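Local coordinates for sensory box/GGDEF family protein (Caulobacter crescentus, PDB 4YME) that probably takes part in cyclic di-GMP signalling, the piece here being the GGDEF (diguanylate cyclase-type) domain of a larger membrane protein that also carries an EAL domain, at residues I24-V27 with E28-E32; H43-E46 with A47-H51; L60-T63 with A64-L67. All blocks are in the same frame, centred on the assembly; numbering follows the deposited sequence. Where two conformers were deposited one is given.

Interaction 1: residues I24-V27 with E28-E32; sequences IDRV and EASGE
R26 reaches from the last turns of its helix to the carboxylate of E32, just beyond the helix end, and forms a side-on, two-nitrogen salt bridge. NE lies 2.9 Å from OE1 of E32, and NH2 of R26 lies 2.8 Å from OE2. Both oxygens are met on their syn side and both bonds are nearly straight, with the guanidinium and carboxylate planes only 17° apart. The extended chain of the arginine suits a partner six residues on.

S30 contributes a second set of polar bonds. Its hydroxyl donates to E32 OE1 (OG to OE1, 2.7 Å) on the anti side, while R26 NE meets the same oxygen on the syn side, the two donors displaced somewhat to opposite faces of the carboxylate plane. The same OG, 3.0 Å from the backbone N of E32, accepts its N-H, making an ST turn. A serine can do both jobs because one hydroxyl both gives and takes. With an alanine in place of E32, the guanidinium of R26 would probably lose its countercharge and the hydroxyl of S30 its acceptor.

The backbone bonds close the helix: S30 N binds R26 O and G31 N binds V27 O, each at 2.8 Å. G31 then leaves the helix with a positive phi of 86°, where any side chain would collide with the carbonyl oxygen of S30, hence the glycine.

Nonpolar contact comes from V27, whose CG1 lies 3.9 Å from CB of E32; a branched, compact residue fills this buried side.

The end of helix 13-30 packs against strand 33-41 through I24 and V27, which touch L34 and also Y132. R26 and E32 touch I90 of strand 84-91, and E28 bonds to the hydroxyl of Y132.

Interaction 2: residues H43-E46 with A47-H51; sequences HFKE and ANDQH
N48 sets its amide against the ring of F44, one helical turn earlier, and this is the close-packed side of the contact. ND2 sits 3.3 Å above the ring plane, offset toward the rim and nearest CE2 and CZ, while the amide stands almost upright on the ring at 80° between planes. F44 holds its ring there with CG anti to the backbone N (chi1 178°). A large aromatic suits the place, since it also leans on L60 of the next helix and on D83. A47 is buried against L59 of that helix, where so small a side chain probably helps the two helices to approach.

H43 is the N-cap residue of helix 44-51, and its carbonyl takes the N-H of A47 at 3.1 Å between O and N. This short helix follows the first strand of the ferredoxin-like GGDEF domain. D83, which F44 touches, belongs to the signature Gly-Gly-Asp-Glu-Phe sequence, at the turn between strands 76-81 and 84-91.

The solvent side is looser and charged. K45 curls back, bent at its last two torsions, to bring NZ within 2.8 Å of OD2 of D49, using the syn lone pair of that oxygen. A flexible lysine and a short aspartate one turn apart suit an exposed salt bridge. E46 and Q50 are exposed and each is deposited in two conformers, so their mutual contact is doubtful.

Interaction 3: residues L60-T63 with A64-L67; sequences LVET and ARRL
Alpha-helical bonds run through helix 53-70, A64 N to L60 O, R65 N to V61 O, R66 N to E62 O and L67 N to T63 O all lying between 2.9 and 3.0 Å. On this frame E62 draws two arginines to one carboxylate. R65, three residues on, lies beside it and grips it side-on: NE is 2.9 Å from OE1 of E62 and NH2 of R65 is 2.7 Å from OE2, both on the syn side. The bend at chi3 (73°) turns the guanidinium of R65 back along the helix to meet it.

R66 arrives from the anti side, with NE 2.8 Å from OE2 of E62 and its guanidinium at 77° to the carboxylate. OE2 therefore takes two strong bonds from two arginines, which would probably keep E62 ionised. One water adds a weak bond to OE2 and accepts from R66 NH2. An arginine suits this place because its N-H groups are shared out: NH1 also binds the carbonyls of M109 and A112, and NH2 that of P113, tying helix 53-70 to the end of helix 95-109 and just beyond.

The other side of the helix is nonpolar. CG2 of T63 lies 4.1 Å from CD1 of L67, and OG1 of T63 is hydrogen-bonded to the carbonyl of L59, which satisfies it. L60, T63 and L67 all touch F85, the phenylalanine of the GGDEF signature. Such a split, a salt-bridge network outside and aliphatic groups inside, marks an amphipathic helix packed on the sheet of a ferredoxin-like fold.

Interactions 2 and 3 belong to consecutive helices, 44-51 and 53-70, and meet directly: CE1 of F44 lies 3.7 Å from CG of L60. Interaction 1 sits on the far side of the chain's centre, its own centre about 41 Å from that of interaction 2 and 29 Å from that of interaction 3. Interaction 3 lies wholly within one helix and interaction 2 starts at a helix N-cap, whereas interaction 1 runs off the end of helix 13-30 to the residue before strand 33-41. All three use salt bridges. Interactions 1 and 3 are both partly buried, 3 having more buried residues and lying nearer the chain's centre; interaction 2 is a surface contact.

Interaction 1: residues I24-V27 with E28-E32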
loop_
_atom_site.group_PDB
_atom_site.type_symbol
_atom_site.label_atom_id
_atom_site.label_comp_id
_atom_site.label_asym_id
_atom_site.label_seq_id
_atom_site.Cartn_x
_atom_site.Cartn_y
_atom_site.Cartn_z
ATOM N N ILE A 24 -8.743 -0.552 -14.284
ATOM C CA ILE A 24 -10.191 -0.384 -14.278
ATOM C C ILE A 24 -10.767 -0.874 -15.621
ATOM O O ILE A 24 -11.750 -1.597 -15.647
ATOM C CB ILE A 24 -10.583 1.102 -13.946
ATOM C CG1 ILE A 24 -10.283 1.402 -12.485
ATOM C CG2 ILE A 24 -12.046 1.380 -14.304
ATOM C CD1 ILE A 24 -10.301 2.915 -12.129
ATOM N N ASP A 25 -10.165 -0.447 -16.737
ATOM C CA ASP A 25 -10.664 -0.882 -18.038
ATOM C C ASP A 25 -10.560 -2.415 -18.191
ATOM O O ASP A 25 -11.453 -3.049 -18.752
ATOM C CB ASP A 25 -9.913 -0.221 -19.174
ATOM C CG ASP A 25 -10.200 1.276 -19.288
ATOM O OD1 ASP A 25 -11.235 1.718 -18.745
ATOM O OD2 ASP A 25 -9.321 1.959 -19.856
ATOM N N ARG A 26 -9.459 -2.988 -17.719
ATOM C CA ARG A 26 -9.284 -4.422 -17.748
ATOM C C ARG A 26 -10.398 -5.183 -17.005
ATOM O O ARG A 26 -11.025 -6.099 -17.561
ATOM C CB ARG A 26 -7.892 -4.802 -17.252
ATOM C CG ARG A 26 -7.746 -6.259 -16.923
ATOM C CD ARG A 26 -6.366 -6.615 -16.442
ATOM N NE ARG A 26 -6.366 -7.916 -15.797
ATOM C CZ ARG A 26 -5.264 -8.615 -15.562
ATOM N NH1 ARG A 26 -4.068 -8.164 -15.965
ATOM N NH2 ARG A 26 -5.359 -9.782 -14.978
ATOM N N VAL A 27 -10.691 -4.754 -15.784
ATOM C CA VAL A 27 -11.580 -5.523 -14.954
ATOM C C VAL A 27 -13.041 -5.253 -15.366
ATOM O O VAL A 27 -13.889 -6.113 -15.207
ATOM C CB VAL A 27 -11.364 -5.345 -13.430
ATOM C CG1 VAL A 27 -9.932 -5.608 -13.044
ATOM C CG2 VAL A 27 -11.812 -4.008 -12.890
ATOM N N GLU A 28 -13.328 -4.064 -15.883
ATOM C CA GLU A 28 -14.682 -3.774 -16.363
ATOM C C GLU A 28 -15.033 -4.790 -17.461
ATOM O O GLU A 28 -16.180 -5.292 -17.503
ATOM C CB GLU A 28 -14.760 -2.316 -16.810
ATOM C CG GLU A 28 -16.146 -1.792 -17.118
ATOM C CD GLU A 28 -17.185 -2.072 -16.065
ATOM O OE1 GLU A 28 -16.991 -1.892 -14.838
ATOM O OE2 GLU A 28 -18.286 -2.418 -16.494
ATOM N N ALA A 29 -14.049 -5.135 -18.310
ATOM C CA ALA A 29 -14.231 -6.134 -19.378
ATOM C C ALA A 29 -14.133 -7.563 -18.896
ATOM O O ALA A 29 -14.845 -8.449 -19.423
ATOM C CB ALA A 29 -13.251 -5.906 -20.477
ATOM N N SER A 30 -13.187 -7.873 -18.012
ATOM C CA SER A 30 -12.905 -9.238 -17.623
ATOM C C SER A 30 -13.785 -9.762 -16.521
ATOM O O SER A 30 -13.934 -10.965 -16.389
ATOM C CB SER A 30 -11.416 -9.339 -17.163
ATOM O OG SER A 30 -11.298 -8.752 -15.864
ATOM N N GLY A 31 -14.270 -8.874 -15.643
ATOM C CA GLY A 31 -15.023 -9.314 -14.456
ATOM C C GLY A 31 -14.180 -9.670 -13.248
ATOM O O GLY A 31 -14.703 -10.095 -12.204
ATOM N N GLU A 32 -12.865 -9.460 -13.359
ATOM C CA GLU A 32 -11.975 -9.593 -12.198
ATOM C C GLU A 32 -12.304 -8.534 -11.126
ATOM O O GLU A 32 -12.920 -7.536 -11.431
ATOM C CB GLU A 32 -10.509 -9.446 -12.627
ATOM C CG GLU A 32 -10.007 -10.574 -13.469
ATOM C CD GLU A 32 -8.772 -10.219 -14.304
ATOM O OE1 GLU A 32 -8.811 -9.187 -15.056
ATOM O OE2 GLU A 32 -7.751 -10.962 -14.217
#

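Interaction 2: residues H43-E46 with A47-H51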
loop_
_atom_site.group_PDB
_atom_site.type_symbol
_atom_site.label_atom_id
_atom_site.label_comp_id
_atom_site.label_asym_id
_atom_site.label_seq_id
_atom_site.Cartn_x
_atom_site.Cartn_y
_atom_site.Cartn_z
ATOM N N HIS A 43 4.929 3.813 13.148
ATOM C CA HIS A 43 6.030 4.412 13.937
ATOM C C HIS A 43 7.148 5.002 13.097
ATOM O O HIS A 43 8.307 5.096 13.516
ATOM C CB HIS A 43 6.580 3.417 14.941
ATOM C CG HIS A 43 5.532 2.737 15.752
ATOM N ND1 HIS A 43 4.849 3.366 16.765
ATOM C CD2 HIS A 43 5.082 1.471 15.711
ATOM C CE1 HIS A 43 3.992 2.512 17.293
ATOM N NE2 HIS A 43 4.118 1.350 16.683
ATOM N N PHE A 44 6.798 5.499 11.931
ATOM C CA PHE A 44 7.729 6.207 11.061
ATOM C C PHE A 44 8.235 7.512 11.649
ATOM O O PHE A 44 9.428 7.742 11.696
ATOM C CB PHE A 44 7.013 6.453 9.722
ATOM C CG PHE A 44 7.790 7.197 8.731
ATOM C CD1 PHE A 44 8.876 6.623 8.062
ATOM C CD2 PHE A 44 7.423 8.466 8.395
ATOM C CE1 PHE A 44 9.574 7.310 7.085
ATOM C CE2 PHE A 44 8.108 9.160 7.435
ATOM C CZ PHE A 44 9.209 8.579 6.780
ATOM N N LYS A 45 7.312 8.295 12.211
ATOM C CA LYS A 45 7.709 9.587 12.818
ATOM C C LYS A 45 8.655 9.359 13.985
ATOM O O LYS A 45 9.678 10.001 14.076
ATOM C CB LYS A 45 6.526 10.412 13.276
ATOM C CG LYS A 45 6.941 11.745 13.920
ATOM C CD LYS A 45 5.730 12.648 14.257
ATOM C CE LYS A 45 5.997 13.422 15.592
ATOM N NZ LYS A 45 7.197 14.292 15.554
ATOM N N GLU A 46 8.323 8.398 14.829
ATOM C CA GLU A 46 9.158 8.133 15.982
ATOM C C GLU A 46 10.545 7.620 15.552
ATOM O O GLU A 46 11.551 7.974 16.158
ATOM C CB GLU A 46 8.423 7.184 16.914
ATOM C CG GLU A 46 9.129 6.913 18.194
ATOM C CD GLU A 46 10.002 5.719 18.080
ATOM O OE1 GLU A 46 9.747 4.898 17.164
ATOM O OE2 GLU A 46 10.926 5.575 18.897
ATOM N N ALA A 47 10.649 6.827 14.480
ATOM C CA ALA A 47 11.986 6.397 13.983
ATOM C C ALA A 47 12.826 7.592 13.558
ATOM O O ALA A 47 14.004 7.740 13.902
ATOM C CB ALA A 47 11.849 5.392 12.792
ATOM N N ASN A 48 12.202 8.504 12.831
ATOM C CA ASN A 48 12.912 9.702 12.419
ATOM C C ASN A 48 13.317 10.595 13.619
ATOM O O ASN A 48 14.432 11.092 13.665
ATOM C CB ASN A 48 12.030 10.469 11.461
ATOM C CG ASN A 48 11.973 9.780 10.080
ATOM O OD1 ASN A 48 12.967 9.223 9.623
ATOM N ND2 ASN A 48 10.816 9.829 9.463
ATOM N N ASP A 49 12.387 10.724 14.553
ATOM C CA ASP A 49 12.581 11.561 15.756
ATOM C C ASP A 49 13.677 11.045 16.633
ATOM O O ASP A 49 14.505 11.847 17.144
ATOM C CB ASP A 49 11.293 11.621 16.576
ATOM C CG ASP A 49 10.279 12.542 15.998
ATOM O OD1 ASP A 49 10.643 13.331 15.102
ATOM O OD2 ASP A 49 9.084 12.476 16.416
ATOM N N GLN A 50 13.696 9.732 16.829
ATOM C CA GLN A 50 14.576 9.090 17.820
ATOM C C GLN A 50 15.913 8.714 17.243
ATOM O O GLN A 50 16.927 8.793 17.940
ATOM C CB GLN A 50 13.929 7.851 18.470
ATOM C CG GLN A 50 12.754 8.155 19.408
ATOM C CD GLN A 50 13.138 8.992 20.653
ATOM O OE1 GLN A 50 12.653 10.105 20.841
ATOM N NE2 GLN A 50 13.978 8.441 21.495
ATOM N N HIS A 51 15.957 8.361 15.944
ATOM C CA HIS A 51 17.184 7.870 15.294
ATOM C C HIS A 51 17.600 8.558 13.988
ATOM O O HIS A 51 18.490 8.031 13.325
ATOM C CB HIS A 51 17.027 6.381 14.951
ATOM C CG HIS A 51 16.601 5.525 16.091
ATOM N ND1 HIS A 51 17.503 4.850 16.880
ATOM C CD2 HIS A 51 15.374 5.225 16.578
ATOM C CE1 HIS A 51 16.849 4.167 17.804
ATOM N NE2 HIS A 51 15.557 4.379 17.646
#

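Interaction 3: residues L60-T63 with A64-L67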
loop_
_atom_site.group_PDB
_atom_site.type_symbol
_atom_site.label_atom_id
_atom_site.label_comp_id
_atom_site.label_asym_id
_atom_site.label_seq_id
_atom_site.Cartn_x
_atom_site.Cartn_y
_atom_site.Cartn_z
ATOM N N LEU A 60 11.209 2.554 5.165
ATOM C CA LEU A 60 10.591 2.607 3.815
ATOM C C LEU A 60 11.135 1.534 2.899
ATOM O O LEU A 60 10.399 0.871 2.171
ATOM C CB LEU A 60 10.670 4.002 3.214
ATOM C CG LEU A 60 10.077 5.134 4.075
ATOM C CD1 LEU A 60 10.273 6.471 3.419
ATOM C CD2 LEU A 60 8.609 4.876 4.342
ATOM N N VAL A 61 12.449 1.357 2.914
ATOM C CA VAL A 61 13.137 0.380 2.070
ATOM C C VAL A 61 12.726 -1.027 2.430
ATOM O O VAL A 61 12.439 -1.850 1.564
ATOM C CB VAL A 61 14.670 0.578 2.199
ATOM C CG1 VAL A 61 15.413 -0.589 1.642
ATOM C CG2 VAL A 61 15.025 1.882 1.432
ATOM N N GLU A 62 12.608 -1.297 3.723
ATOM C CA GLU A 62 12.224 -2.650 4.124
ATOM C C GLU A 62 10.731 -2.890 3.818
ATOM O O GLU A 62 10.370 -3.978 3.411
ATOM C CB GLU A 62 12.508 -2.850 5.593
ATOM C CG GLU A 62 12.085 -4.197 6.134
ATOM C CD GLU A 62 12.742 -5.377 5.561
ATOM O OE1 GLU A 62 13.742 -5.288 4.809
ATOM O OE2 GLU A 62 12.238 -6.512 5.731
ATOM N N THR A 63 9.880 -1.887 4.007
ATOM C CA THR A 63 8.448 -2.026 3.659
ATOM C C THR A 63 8.347 -2.397 2.202
ATOM O O THR A 63 7.603 -3.281 1.840
ATOM C CB THR A 63 7.695 -0.722 3.942
ATOM O OG1 THR A 63 7.728 -0.487 5.379
ATOM C CG2 THR A 63 6.237 -0.784 3.510
ATOM N N ALA A 64 9.085 -1.673 1.349
ATOM C CA ALA A 64 9.047 -1.936 -0.077
ATOM C C ALA A 64 9.537 -3.314 -0.425
ATOM O O ALA A 64 8.962 -3.965 -1.291
ATOM C CB ALA A 64 9.831 -0.908 -0.791
ATOM N N ARG A 65 10.616 -3.746 0.211
ATOM C CA ARG A 65 11.109 -5.108 -0.011
ATOM C C ARG A 65 10.052 -6.163 0.319
ATOM O O ARG A 65 9.813 -7.080 -0.478
ATOM C CB ARG A 65 12.386 -5.359 0.803
ATOM C CG ARG A 65 12.981 -6.724 0.525
ATOM C CD ARG A 65 14.005 -7.101 1.540
ATOM N NE ARG A 65 13.396 -7.453 2.836
ATOM C CZ ARG A 65 12.782 -8.608 3.096
ATOM N NH1 ARG A 65 12.647 -9.555 2.176
ATOM N NH2 ARG A 65 12.269 -8.811 4.290
ATOM N N ARG A 66 9.366 -5.996 1.461
ATOM C CA ARG A 66 8.298 -6.878 1.873
ATOM C C ARG A 66 7.136 -6.841 0.879
ATOM O O ARG A 66 6.610 -7.878 0.441
ATOM C CB ARG A 66 7.849 -6.580 3.306
ATOM C CG ARG A 66 8.957 -6.831 4.311
ATOM C CD ARG A 66 8.491 -6.618 5.769
ATOM N NE ARG A 66 9.606 -6.578 6.696
ATOM C CZ ARG A 66 9.510 -6.291 7.978
ATOM N NH1 ARG A 66 8.315 -6.130 8.547
ATOM N NH2 ARG A 66 10.624 -6.228 8.704
ATOM N N LEU A 67 6.779 -5.650 0.443
ATOM C CA LEU A 67 5.660 -5.529 -0.562
ATOM C C LEU A 67 6.055 -6.183 -1.890
ATOM O O LEU A 67 5.205 -6.899 -2.465
ATOM C CB LEU A 67 5.260 -4.069 -0.776
ATOM C CG LEU A 67 4.599 -3.380 0.451
ATOM C CD1 LEU A 67 4.330 -1.908 0.101
ATOM C CD2 LEU A 67 3.334 -4.125 0.892
HETATM O O HOH W 1 13.584 -6.944 8.405
#